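Local structure of nitrite transporter NirC (Salmonella enterica subsp. enterica serovar Typhimurium, 4FC4) at residues B[12-17]-B[94-99]; B[141-146]-B[214-219]; B[151-156]-B[223-228]. The protein forms a pentameric channel of the formate/nitrite transporter family that carries nitrite into and out of the cell across the cytoplasmic membrane. All coordinates share one frame; numbering follows the deposited sequence.

Interaction 1. Residues B[12-17]-B[94-99]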
loop_
_atom_site.group_PDB
_atom_site.type_symbol
_atom_site.label_atom_id
_atom_site.label_comp_id
_atom_site.label_asym_id
_atom_site.label_seq_id
_atom_site.Cartn_x
_atom_site.Cartn_y
_atom_site.Cartn_z
ATOM N N ASN B 12 -26.574 -15.695 3.746
ATOM C CA ASN B 12 -25.582 -16.164 4.687
ATOM C C ASN B 12 -26.194 -16.663 6.031
ATOM O O ASN B 12 -25.743 -17.638 6.647
ATOM C CB ASN B 12 -24.595 -15.060 4.915
ATOM C CG ASN B 12 -23.341 -15.536 5.608
ATOM O OD1 ASN B 12 -22.800 -16.600 5.307
ATOM N ND2 ASN B 12 -22.879 -14.753 6.553
ATOM N N ALA B 13 -27.247 -16.001 6.478
ATOM C CA ALA B 13 -27.838 -16.348 7.735
ATOM C C ALA B 13 -28.496 -17.734 7.651
ATOM O O ALA B 13 -28.338 -18.549 8.592
ATOM C CB ALA B 13 -28.808 -15.268 8.141
ATOM N N ALA B 14 -29.206 -18.006 6.542
ATOM C CA ALA B 14 -29.761 -19.364 6.265
ATOM C C ALA B 14 -28.680 -20.444 6.178
ATOM O O ALA B 14 -28.871 -21.562 6.662
ATOM C CB ALA B 14 -30.701 -19.407 5.032
ATOM N N ARG B 15 -27.544 -20.089 5.606
ATOM C CA ARG B 15 -26.398 -20.986 5.507
ATOM C C ARG B 15 -25.827 -21.296 6.865
ATOM O O ARG B 15 -25.492 -22.454 7.114
ATOM C CB ARG B 15 -25.286 -20.378 4.635
ATOM C CG ARG B 15 -24.177 -21.366 4.296
ATOM C CD ARG B 15 -22.884 -20.686 3.859
ATOM N NE ARG B 15 -22.459 -19.569 4.710
ATOM C CZ ARG B 15 -21.702 -19.676 5.819
ATOM N NH1 ARG B 15 -21.312 -20.864 6.272
ATOM N NH2 ARG B 15 -21.364 -18.595 6.518
ATOM N N ILE B 16 -25.689 -20.255 7.710
ATOM C CA ILE B 16 -25.246 -20.414 9.095
ATOM C C ILE B 16 -26.220 -21.338 9.851
ATOM O O ILE B 16 -25.807 -22.302 10.490
ATOM C CB ILE B 16 -25.116 -19.047 9.798
ATOM C CG1 ILE B 16 -23.915 -18.253 9.263
ATOM C CG2 ILE B 16 -25.026 -19.202 11.329
ATOM C CD1 ILE B 16 -23.992 -16.778 9.611
ATOM N N ALA B 17 -27.517 -21.059 9.720
ATOM C CA ALA B 17 -28.552 -21.903 10.254
ATOM C C ALA B 17 -28.445 -23.336 9.783
ATOM O O ALA B 17 -28.648 -24.254 10.596
ATOM C CB ALA B 17 -29.910 -21.350 9.897
ATOM N N GLY B 94 -36.802 -12.868 6.338
ATOM C CA GLY B 94 -37.645 -14.067 6.434
ATOM C C GLY B 94 -36.891 -15.353 6.132
ATOM O O GLY B 94 -37.495 -16.385 6.068
ATOM N N THR B 95 -35.563 -15.313 5.958
ATOM C CA THR B 95 -34.816 -16.560 5.669
ATOM C C THR B 95 -34.553 -17.475 6.892
ATOM O O THR B 95 -34.309 -18.679 6.747
ATOM C CB THR B 95 -33.500 -16.301 4.928
ATOM O OG1 THR B 95 -32.622 -15.604 5.801
ATOM C CG2 THR B 95 -33.717 -15.521 3.617
ATOM N N ILE B 96 -34.599 -16.898 8.080
ATOM C CA ILE B 96 -34.522 -17.649 9.324
ATOM C C ILE B 96 -35.534 -17.035 10.309
ATOM O O ILE B 96 -35.995 -15.913 10.071
ATOM C CB ILE B 96 -33.105 -17.592 9.916
ATOM C CG1 ILE B 96 -32.711 -16.141 10.223
ATOM C CG2 ILE B 96 -32.091 -18.233 8.955
ATOM C CD1 ILE B 96 -31.584 -16.023 11.217
ATOM N N SER B 97 -35.885 -17.747 11.391
ATOM C CA SER B 97 -36.774 -17.211 12.438
ATOM C C SER B 97 -36.003 -16.484 13.553
ATOM O O SER B 97 -34.796 -16.697 13.704
ATOM C CB SER B 97 -37.604 -18.336 13.061
ATOM O OG SER B 97 -36.770 -19.126 13.882
ATOM N N HIS B 98 -36.710 -15.624 14.310
ATOM C CA HIS B 98 -36.241 -15.017 15.569
ATOM C C HIS B 98 -35.599 -16.099 16.404
ATOM O O HIS B 98 -34.497 -15.912 16.959
ATOM C CB HIS B 98 -37.410 -14.408 16.390
ATOM C CG HIS B 98 -37.831 -12.995 15.981
ATOM N ND1 HIS B 98 -39.039 -12.724 15.410
ATOM C CD2 HIS B 98 -37.175 -11.748 16.127
ATOM C CE1 HIS B 98 -39.147 -11.389 15.186
ATOM N NE2 HIS B 98 -38.002 -10.791 15.621
ATOM N N GLY B 99 -36.299 -17.231 16.512
ATOM C CA GLY B 99 -35.872 -18.363 17.343
ATOM C C GLY B 99 -34.510 -18.884 16.915
ATOM O O GLY B 99 -33.660 -19.181 17.750
#
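I96 meets the helix of residues 12-17 with its branch methyl, and the close packing of this contact gathers round that one group. I96 CG2 reaches the backbone of A14, 3.7 Å from A14 CA, and lies 3.8 Å from the carbonyl O of A13. A17, about one turn further on, adds its methyl, with A17 CB 3.9 Å from I96 CG2. The torsions put CG2 there: CG1 stands between the backbone N and the carbonyl carbon (chi1 61°), while CG2 lies anti to the carbonyl carbon. The longer branch runs past A13, where I96 CD1 comes to 4.2 Å from A13 CB. A13, A14 and A17 offer methyls and bare backbone, on which the I96 side chain lies.

Towards T95 the contact slackens. T95, on the exposed side, brings its carbonyl O to 4.1 Å and its CB to 4.2 Å from A14 CB. Its hydroxyl turns to the backbone instead and is hydrogen-bonded to the carbonyl of A10, one turn before A14, so the loop is tied to the helix just beyond the apolar patch. No hydrogen bond joins the two segments themselves. On the far side of the helix R15 grips N12 side-on: NE and NH2 both bind N12 OD1, the latter at 2.7 Å, with the oxygen in the guanidinium plane, and NH2 also forms a salt bridge with E78.

The loop is a short link between two helices. G94 ends helix 80-93 in a Schellman motif with positive phi (89°), and S97 caps the start of helix 98-125 through the backbone N of Q100. Helix 3-22 lies across this junction, with A13 on L87 and I16 on H83 of helix 80-93, and I16 and A17 on I104 of helix 98-125.

Interaction 2. Residues B[141-146]-B[214-219]; sequences VALAKT and SDAYTL
A type I beta turn, S214 to Y217, leads into the N-cap of helix 219-248, and this connection packs against the short helix 137-147. Y217 reaches that helix with the CD1 and CE1 atoms of its ring: Y217 CE1 lies 3.7 Å from A142 CB and 3.8 Å from T146 CG2. Its CG is anti to the backbone N (chi1 -179°), which extends the ring from the turn towards the helix, and the T146 and Y217 side chains cross at about a right angle. L143 lies against the turn's backbone on the more exposed side, L143 CD1 being 3.6 Å from A216 O and 3.8 Å from A216 CB.

A water bridges the polar edge. It donates to A216 O (2.9 Å) and to T146 OG1, and accepts from T218 N. T146 OG1 in turn donates to L143 O at 2.8 Å, in the carbonyl plane on a lone pair, a carbonyl that also accepts from T146 N. The hydroxyl's rotation is therefore defined by a donor and an acceptor.

Helix 198-209 lies alongside: Y217 OH is hydrogen-bonded to the carbonyl of F205, T146 packs on F205, and Y217 also touches W209.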
loop_
_atom_site.group_PDB
_atom_site.type_symbol
_atom_site.label_atom_id
_atom_site.label_comp_id
_atom_site.label_asym_id
_atom_site.label_seq_id
_atom_site.Cartn_x
_atom_site.Cartn_y
_atom_site.Cartn_z
ATOM N N VAL B 141 -3.304 -3.950 30.287
ATOM C CA VAL B 141 -4.499 -3.671 29.459
ATOM C C VAL B 141 -5.697 -4.573 29.835
ATOM O O VAL B 141 -6.814 -4.084 29.934
ATOM C CB VAL B 141 -4.169 -3.669 27.936
ATOM C CG1 VAL B 141 -5.404 -3.419 27.065
ATOM C CG2 VAL B 141 -3.151 -2.607 27.676
ATOM N N ALA B 142 -5.453 -5.861 30.110
ATOM C CA ALA B 142 -6.533 -6.812 30.490
ATOM C C ALA B 142 -7.194 -6.353 31.761
ATOM O O ALA B 142 -8.426 -6.290 31.840
ATOM C CB ALA B 142 -5.997 -8.221 30.665
ATOM N N LEU B 143 -6.363 -5.986 32.744
ATOM C CA LEU B 143 -6.873 -5.541 34.055
ATOM C C LEU B 143 -7.710 -4.259 33.878
ATOM O O LEU B 143 -8.828 -4.200 34.353
ATOM C CB LEU B 143 -5.736 -5.382 35.087
ATOM C CG LEU B 143 -6.060 -4.670 36.415
ATOM C CD1 LEU B 143 -6.961 -5.509 37.314
ATOM C CD2 LEU B 143 -4.789 -4.240 37.180
ATOM N N ALA B 144 -7.200 -3.285 33.116
ATOM C CA ALA B 144 -7.960 -2.046 32.878
ATOM C C ALA B 144 -9.312 -2.371 32.207
ATOM O O ALA B 144 -10.348 -1.763 32.531
ATOM C CB ALA B 144 -7.141 -0.971 32.119
ATOM N N LYS B 145 -9.320 -3.373 31.328
ATOM C CA LYS B 145 -10.568 -3.728 30.636
ATOM C C LYS B 145 -11.550 -4.345 31.619
ATOM O O LYS B 145 -12.756 -4.168 31.447
ATOM C CB LYS B 145 -10.346 -4.661 29.469
ATOM C CG LYS B 145 -9.792 -4.004 28.206
ATOM C CD LYS B 145 -9.203 -5.080 27.305
ATOM C CE LYS B 145 -8.754 -4.561 25.955
ATOM N NZ LYS B 145 -9.900 -4.028 25.213
ATOM N N THR B 146 -11.034 -5.021 32.654
ATOM C CA THR B 146 -11.918 -5.771 33.541
ATOM C C THR B 146 -12.558 -4.949 34.638
ATOM O O THR B 146 -13.609 -5.325 35.160
ATOM C CB THR B 146 -11.206 -6.960 34.237
ATOM O OG1 THR B 146 -10.185 -6.465 35.133
ATOM C CG2 THR B 146 -10.625 -7.927 33.211
ATOM N N SER B 214 -1.622 -9.937 37.947
ATOM C CA SER B 214 -1.723 -9.567 39.343
ATOM C C SER B 214 -2.952 -10.228 40.023
ATOM O O SER B 214 -3.785 -10.863 39.369
ATOM C CB SER B 214 -1.779 -8.044 39.489
ATOM O OG SER B 214 -3.096 -7.585 39.260
ATOM N N ASP B 215 -3.068 -10.077 41.335
ATOM C CA ASP B 215 -4.193 -10.695 42.071
ATOM C C ASP B 215 -5.492 -9.936 41.842
ATOM O O ASP B 215 -6.587 -10.493 42.018
ATOM C CB ASP B 215 -3.910 -10.750 43.572
ATOM C CG ASP B 215 -2.469 -11.037 43.860
ATOM O OD1 ASP B 215 -1.584 -10.653 43.030
ATOM O OD2 ASP B 215 -2.221 -11.632 44.932
ATOM N N ALA B 216 -5.352 -8.662 41.472
ATOM C CA ALA B 216 -6.476 -7.798 41.148
ATOM C C ALA B 216 -7.243 -8.315 39.931
ATOM O O ALA B 216 -8.316 -7.828 39.646
ATOM C CB ALA B 216 -6.002 -6.353 40.944
ATOM N N TYR B 217 -6.699 -9.309 39.232
ATOM C CA TYR B 217 -7.242 -9.799 37.948
ATOM C C TYR B 217 -7.949 -11.125 38.179
ATOM O O TYR B 217 -7.287 -12.117 38.509
ATOM C CB TYR B 217 -6.087 -10.049 36.968
ATOM C CG TYR B 217 -6.504 -10.536 35.599
ATOM C CD1 TYR B 217 -7.123 -9.662 34.692
ATOM C CD2 TYR B 217 -6.249 -11.846 35.186
ATOM C CE1 TYR B 217 -7.515 -10.083 33.435
ATOM C CE2 TYR B 217 -6.638 -12.289 33.926
ATOM C CZ TYR B 217 -7.258 -11.399 33.036
ATOM O OH TYR B 217 -7.662 -11.764 31.750
ATOM N N THR B 218 -9.274 -11.147 37.994
ATOM C CA THR B 218 -10.106 -12.307 38.429
ATOM C C THR B 218 -11.071 -12.782 37.328
ATOM O O THR B 218 -11.312 -12.046 36.354
ATOM C CB THR B 218 -10.976 -11.964 39.654
ATOM O OG1 THR B 218 -12.089 -11.193 39.187
ATOM C CG2 THR B 218 -10.184 -11.200 40.740
ATOM N N LEU B 219 -11.629 -13.980 37.483
ATOM C CA LEU B 219 -12.570 -14.483 36.475
ATOM C C LEU B 219 -13.854 -13.660 36.463
ATOM O O LEU B 219 -14.490 -13.471 35.409
ATOM C CB LEU B 219 -12.924 -15.936 36.706
ATOM C CG LEU B 219 -11.933 -17.054 36.478
ATOM C CD1 LEU B 219 -12.106 -18.066 37.608
ATOM C CD2 LEU B 219 -12.180 -17.682 35.104
HETATM O O HOH W 1 -10.277 -8.367 37.567
#

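Interaction 3. Residues B[151-156]-B[223-228]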
loop_
_atom_site.group_PDB
_atom_site.type_symbol
_atom_site.label_atom_id
_atom_site.label_comp_id
_atom_site.label_asym_id
_atom_site.label_seq_id
_atom_site.Cartn_x
_atom_site.Cartn_y
_atom_site.Cartn_z
ATOM N N THR B 151 -21.016 0.842 31.656
ATOM C CA THR B 151 -21.600 1.790 30.749
ATOM C C THR B 151 -20.582 2.060 29.679
ATOM O O THR B 151 -20.878 1.944 28.467
ATOM C CB THR B 151 -21.909 3.077 31.501
ATOM O OG1 THR B 151 -23.180 2.929 32.110
ATOM C CG2 THR B 151 -21.929 4.277 30.560
ATOM N N VAL B 152 -19.376 2.337 30.167
ATOM C CA VAL B 152 -18.228 2.603 29.348
ATOM C C VAL B 152 -18.024 1.387 28.461
ATOM O O VAL B 152 -17.880 1.530 27.225
ATOM C CB VAL B 152 -16.975 3.022 30.208
ATOM C CG1 VAL B 152 -15.641 2.830 29.456
ATOM C CG2 VAL B 152 -17.138 4.477 30.751
ATOM N N LEU B 153 -18.096 0.199 29.062
ATOM C CA LEU B 153 -17.788 -1.024 28.296
ATOM C C LEU B 153 -18.832 -1.300 27.222
ATOM O O LEU B 153 -18.503 -1.674 26.087
ATOM C CB LEU B 153 -17.576 -2.235 29.212
ATOM C CG LEU B 153 -16.253 -2.220 29.991
ATOM C CD1 LEU B 153 -16.071 -3.508 30.756
ATOM C CD2 LEU B 153 -15.052 -2.022 29.084
ATOM N N PHE B 154 -20.091 -1.077 27.571
ATOM C CA PHE B 154 -21.180 -1.268 26.616
ATOM C C PHE B 154 -21.006 -0.399 25.355
ATOM O O PHE B 154 -21.003 -0.887 24.229
ATOM C CB PHE B 154 -22.477 -0.921 27.301
ATOM C CG PHE B 154 -23.681 -1.095 26.450
ATOM C CD1 PHE B 154 -24.341 -2.340 26.410
ATOM C CD2 PHE B 154 -24.201 -0.002 25.737
ATOM C CE1 PHE B 154 -25.466 -2.518 25.617
ATOM C CE2 PHE B 154 -25.336 -0.169 24.959
ATOM C CZ PHE B 154 -25.975 -1.429 24.899
ATOM N N PHE B 155 -20.838 0.903 25.570
ATOM C CA PHE B 155 -20.820 1.844 24.490
ATOM C C PHE B 155 -19.541 1.723 23.637
ATOM O O PHE B 155 -19.563 1.925 22.401
ATOM C CB PHE B 155 -21.101 3.206 25.073
ATOM C CG PHE B 155 -22.531 3.401 25.353
ATOM C CD1 PHE B 155 -23.458 3.382 24.302
ATOM C CD2 PHE B 155 -22.999 3.513 26.659
ATOM C CE1 PHE B 155 -24.828 3.533 24.564
ATOM C CE2 PHE B 155 -24.353 3.696 26.920
ATOM C CZ PHE B 155 -25.277 3.704 25.876
ATOM N N LYS B 156 -18.451 1.318 24.280
ATOM C CA LYS B 156 -17.277 1.003 23.537
ATOM C C LYS B 156 -17.432 -0.241 22.697
ATOM O O LYS B 156 -16.894 -0.325 21.550
ATOM C CB LYS B 156 -16.084 0.892 24.449
ATOM C CG LYS B 156 -15.320 2.171 24.460
ATOM C CD LYS B 156 -14.810 2.375 25.843
ATOM C CE LYS B 156 -13.366 1.972 25.912
ATOM N NZ LYS B 156 -12.707 2.993 26.761
ATOM N N GLY B 223 -15.489 -11.944 33.242
ATOM C CA GLY B 223 -16.888 -12.105 32.911
ATOM C C GLY B 223 -17.632 -10.789 32.836
ATOM O O GLY B 223 -18.484 -10.593 31.970
ATOM N N HIS B 224 -17.306 -9.890 33.758
ATOM C CA HIS B 224 -17.803 -8.505 33.753
ATOM C C HIS B 224 -17.583 -7.797 32.430
ATOM O O HIS B 224 -18.533 -7.278 31.850
ATOM C CB HIS B 224 -17.188 -7.695 34.902
ATOM C CG HIS B 224 -17.601 -6.246 34.889
ATOM N ND1 HIS B 224 -18.809 -5.836 35.308
ATOM C CD2 HIS B 224 -16.950 -5.121 34.464
ATOM C CE1 HIS B 224 -18.914 -4.507 35.177
ATOM N NE2 HIS B 224 -17.791 -4.070 34.654
ATOM N N ASN B 225 -16.343 -7.751 31.945
ATOM C CA ASN B 225 -16.054 -7.151 30.592
ATOM C C ASN B 225 -16.784 -7.854 29.438
ATOM O O ASN B 225 -17.485 -7.198 28.686
ATOM C CB ASN B 225 -14.564 -7.128 30.292
ATOM C CG ASN B 225 -14.240 -6.587 28.882
ATOM O OD1 ASN B 225 -14.428 -7.286 27.878
ATOM N ND2 ASN B 225 -13.741 -5.337 28.813
ATOM N N LEU B 226 -16.632 -9.182 29.321
ATOM C CA LEU B 226 -17.302 -9.976 28.274
ATOM C C LEU B 226 -18.832 -9.762 28.258
ATOM O O LEU B 226 -19.412 -9.608 27.164
ATOM C CB LEU B 226 -16.894 -11.467 28.338
ATOM C CG LEU B 226 -15.419 -11.823 28.034
ATOM C CD1 LEU B 226 -15.219 -13.340 27.924
ATOM C CD2 LEU B 226 -14.935 -11.151 26.735
ATOM N N LEU B 227 -19.478 -9.680 29.439
ATOM C CA LEU B 227 -20.922 -9.392 29.463
ATOM C C LEU B 227 -21.292 -8.085 28.773
ATOM O O LEU B 227 -21.972 -8.099 27.755
ATOM C CB LEU B 227 -21.513 -9.423 30.868
ATOM C CG LEU B 227 -23.003 -9.045 30.952
ATOM C CD1 LEU B 227 -23.885 -10.029 30.159
ATOM C CD2 LEU B 227 -23.475 -8.951 32.420
ATOM N N TRP B 228 -20.811 -6.963 29.304
ATOM C CA TRP B 228 -21.081 -5.648 28.712
ATOM C C TRP B 228 -20.521 -5.412 27.300
ATOM O O TRP B 228 -21.196 -4.818 26.451
ATOM C CB TRP B 228 -20.733 -4.549 29.723
ATOM C CG TRP B 228 -21.553 -4.773 30.974
ATOM C CD1 TRP B 228 -21.117 -5.267 32.199
ATOM C CD2 TRP B 228 -23.007 -4.601 31.128
ATOM N NE1 TRP B 228 -22.157 -5.362 33.082
ATOM C CE2 TRP B 228 -23.316 -4.972 32.509
ATOM C CE3 TRP B 228 -24.035 -4.153 30.295
ATOM C CZ2 TRP B 228 -24.621 -4.913 33.018
ATOM C CZ3 TRP B 228 -25.330 -4.067 30.801
ATOM C CH2 TRP B 228 -25.630 -4.465 32.131
#
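Helices 151-156 and 223-228 run in the same general sense and cross at -45°, their axes approaching to 8.8 Å, with F154 and W228 nearest in the backbone at 4.9 Å between CA atoms. There the backbones touch directly: F154 CA directs its hydrogen at the carbonyl O of W228, 3.6 Å away, with an angle of 160° at the hydrogen.

L153 is the main apolar contributor. Its CB rests on W228 CB at 3.9 Å, and its branched end crosses N225 at about a right angle. Both methyls come up to the amide nitrogen from the same side, L153 CD1 lying 3.5 Å and L153 CD2 3.6 Å from N225 ND2. This is packing, for ND2 spends its hydrogen bonds on E196 and on the carbonyl of K145, so the buried amide nitrogen is satisfied by two acceptors beside the leucine. L153 CD1 also comes to 4.1 Å from H224 CD2, approaching the imidazole obliquely; H224 NE2 is hydrogen-bonded to the carbonyl of A148. F154 meets the indole loosely at its edge, near the ring plane: with CG anti to the backbone N (chi1 -179°), F154 CD1 is brought to 4.3 Å from W228 CE3.

The outer flank of helix 150-172 is taken by a second subunit, whose W125 meets the F155 ring. The contact thus joins the starts of two helices predicted to span the membrane in the helical bundle of an FNT protomer, beside an interface of the pentamer.

Interactions 2 and 3 are neighbours, their centres about 14 Å apart, and they interlock along the chain because helix 137-147 is followed by helix 150-172, and the turn at 214-219 by helix 219-248. They also touch: the hydrogen bond from N225 ND2 to K145 O, 3.0 Å long, runs from one contact to the other, and L153 CD1 packs on the same oxygen. E196 links them again, pairing with K145 NZ as well as with N225. Interaction 1 stands apart. Its centre is about 37 Å from that of interaction 2, which lies on the opposite side of the chain's centre, and about 27 Å from that of interaction 3. All three lie within one transporter fold.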